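Local coordinates for protein putative streptothricin acetyltransferase (Bacillus anthracis, PDB 3PP9) that binds acetyl coenzyme A and, as a GNAT-family enzyme, probably transfers its acetyl group to the antibiotic streptothricin, consistent with a role in resistance, at residues I77-L82 / G89-K94. Residues are numbered along the deposited sequence; the frame is centred on the assembly and turned at random.
Sequences IIYIAL and GFIVLK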
loop_
_atom_site.group_PDB
_atom_site.type_symbol
_atom_site.label_atom_id
_atom_site.label_comp_id
_atom_site.label_asym_id
_atom_site.label_seq_id
_atom_site.Cartn_x
_atom_site.Cartn_y
_atom_site.Cartn_z
ATOM N N ILE A 77 -10.557 -6.681 -13.687
ATOM C CA ILE A 77 -11.253 -6.409 -14.920
ATOM C C ILE A 77 -10.924 -5.030 -15.433
ATOM O O ILE A 77 -10.437 -4.195 -14.684
ATOM C CB ILE A 77 -12.801 -6.444 -14.622
ATOM C CG1 ILE A 77 -13.673 -6.469 -15.870
ATOM C CG2 ILE A 77 -13.226 -5.272 -13.734
ATOM C CD1 ILE A 77 -15.165 -6.848 -15.524
ATOM N N ILE A 78 -11.149 -4.836 -16.730
ATOM C CA ILE A 78 -11.030 -3.522 -17.369
ATOM C C ILE A 78 -12.355 -3.187 -18.060
ATOM O O ILE A 78 -12.965 -4.055 -18.718
ATOM C CB ILE A 78 -9.877 -3.430 -18.389
ATOM C CG1 ILE A 78 -8.559 -3.466 -17.631
ATOM C CG2 ILE A 78 -9.979 -2.149 -19.213
ATOM C CD1 ILE A 78 -7.292 -3.502 -18.506
ATOM N N TYR A 79 -12.840 -1.971 -17.834
ATOM C CA TYR A 79 -14.014 -1.495 -18.556
ATOM C C TYR A 79 -13.526 -0.399 -19.475
ATOM O O TYR A 79 -12.692 0.413 -19.083
ATOM C CB TYR A 79 -15.111 -0.953 -17.663
ATOM C CG TYR A 79 -15.814 -2.004 -16.861
ATOM C CD1 TYR A 79 -16.834 -2.751 -17.420
ATOM C CD2 TYR A 79 -15.490 -2.228 -15.540
ATOM C CE1 TYR A 79 -17.490 -3.735 -16.691
ATOM C CE2 TYR A 79 -16.158 -3.183 -14.799
ATOM C CZ TYR A 79 -17.151 -3.926 -15.376
ATOM O OH TYR A 79 -17.819 -4.889 -14.627
ATOM N N ILE A 80 -14.030 -0.396 -20.701
ATOM C CA ILE A 80 -13.695 0.632 -21.679
ATOM C C ILE A 80 -14.898 1.515 -21.980
ATOM O O ILE A 80 -16.043 1.075 -21.920
ATOM C CB ILE A 80 -13.151 0.044 -23.032
ATOM C CG1 ILE A 80 -14.106 -1.007 -23.639
ATOM C CG2 ILE A 80 -11.769 -0.561 -22.812
ATOM C CD1 ILE A 80 -13.692 -1.575 -25.028
ATOM N N ALA A 81 -14.623 2.777 -22.292
ATOM C CA ALA A 81 -15.626 3.737 -22.679
ATOM C C ALA A 81 -15.536 3.912 -24.196
ATOM O O ALA A 81 -14.486 4.301 -24.726
ATOM C CB ALA A 81 -15.361 5.082 -21.991
ATOM N N LEU A 82 -16.639 3.664 -24.892
ATOM C CA LEU A 82 -16.714 3.772 -26.337
ATOM C C LEU A 82 -17.635 4.900 -26.766
ATOM O O LEU A 82 -18.787 4.969 -26.333
ATOM C CB LEU A 82 -17.269 2.457 -26.917
ATOM C CG LEU A 82 -16.300 1.285 -26.808
ATOM C CD1 LEU A 82 -17.063 -0.040 -26.766
ATOM C CD2 LEU A 82 -15.319 1.348 -27.962
ATOM N N GLY A 89 -11.641 6.042 -23.221
ATOM C CA GLY A 89 -11.287 5.989 -21.806
ATOM C C GLY A 89 -11.415 4.575 -21.275
ATOM O O GLY A 89 -11.957 3.717 -21.955
ATOM N N PHE A 90 -10.872 4.327 -20.090
ATOM C CA PHE A 90 -10.934 3.002 -19.511
ATOM C C PHE A 90 -10.655 3.071 -18.011
ATOM O O PHE A 90 -10.183 4.084 -17.493
ATOM C CB PHE A 90 -9.943 2.051 -20.207
ATOM C CG PHE A 90 -8.515 2.471 -20.086
ATOM C CD1 PHE A 90 -7.921 3.252 -21.059
ATOM C CD2 PHE A 90 -7.769 2.116 -18.988
ATOM C CE1 PHE A 90 -6.595 3.654 -20.934
ATOM C CE2 PHE A 90 -6.436 2.515 -18.862
ATOM C CZ PHE A 90 -5.864 3.300 -19.828
ATOM N N ILE A 91 -11.039 2.012 -17.309
ATOM C CA ILE A 91 -10.781 1.891 -15.892
ATOM C C ILE A 91 -10.285 0.460 -15.634
ATOM O O ILE A 91 -10.836 -0.507 -16.192
ATOM C CB ILE A 91 -11.998 2.290 -15.007
ATOM C CG1 ILE A 91 -11.590 2.396 -13.546
ATOM C CG2 ILE A 91 -13.171 1.331 -15.235
ATOM C CD1 ILE A 91 -12.656 3.080 -12.679
ATOM N N VAL A 92 -9.213 0.358 -14.834
ATOM C CA VAL A 92 -8.551 -0.900 -14.496
ATOM C C VAL A 92 -8.813 -1.174 -13.015
ATOM O O VAL A 92 -8.477 -0.366 -12.151
ATOM C CB VAL A 92 -7.033 -0.808 -14.750
ATOM C CG1 VAL A 92 -6.357 -2.161 -14.535
ATOM C CG2 VAL A 92 -6.722 -0.304 -16.194
ATOM N N LEU A 93 -9.394 -2.330 -12.720
ATOM C CA LEU A 93 -9.764 -2.676 -11.362
ATOM C C LEU A 93 -9.273 -4.043 -10.898
ATOM O O LEU A 93 -9.152 -4.963 -11.700
ATOM C CB LEU A 93 -11.302 -2.780 -11.337
ATOM C CG LEU A 93 -12.059 -1.520 -11.734
ATOM C CD1 LEU A 93 -13.527 -1.805 -11.960
ATOM C CD2 LEU A 93 -11.882 -0.443 -10.700
ATOM N N LYS A 94 -9.001 -4.159 -9.603
ATOM C CA LYS A 94 -8.622 -5.441 -9.012
ATOM C C LYS A 94 -9.298 -5.502 -7.649
ATOM O O LYS A 94 -9.852 -4.503 -7.168
ATOM C CB LYS A 94 -7.126 -5.586 -8.761
ATOM C CG LYS A 94 -6.603 -4.751 -7.635
ATOM C CD LYS A 94 -5.174 -5.139 -7.264
ATOM C CE LYS A 94 -4.668 -4.297 -6.099
ATOM N NZ LYS A 94 -3.269 -4.649 -5.717
#
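Leu-93 lies alongside Ile-77, its CD1 3.9 Å from CG2 of Ile-77, and crosses the edge of the Tyr-79 ring, 4.1 Å from CD2. The two strands form an antiparallel beta hairpin in the central mixed sheet of the GNAT fold. CG of Tyr-79 lies beside the backbone N (chi1 -70°), swinging the CD2/CE2 edge to Leu-93 CD1; its CB faces CG2 of Ile-91 (3.9 Å) because the two residues pair. Large apolar groups fill this buried layer under helix 117-131, Ile-77 on Trp-128, Tyr-79 on Gln-124 and Leu-93 on Ala-125, while small Ala-81, on Val-117, and Gly-89 sit at the other end. On the other face, Ile-78 and Val-92 run side by side, CG1 of the former 3.9 Å from CG2 of the latter, and loop residue Tyr-70 touches both. There CG of Phe-90 lies between N and the carbonyl carbon (chi1 61°), the ring leading away from Ile-80 toward Asp-105 and Thr-107 of the next strand; only its CB meets Ile-80 CG2. Paired backbone bonds join Ile-77/Leu-93 and Tyr-79/Ile-91, and Ala-81 N adds a single one to Gly-89 O, from above the carbonyl plane. In the second pair, Ile-91 O accepts Tyr-79 N in the carbonyl plane and is also approached by the CA-H of Ile-78, CA at 3.2 Å.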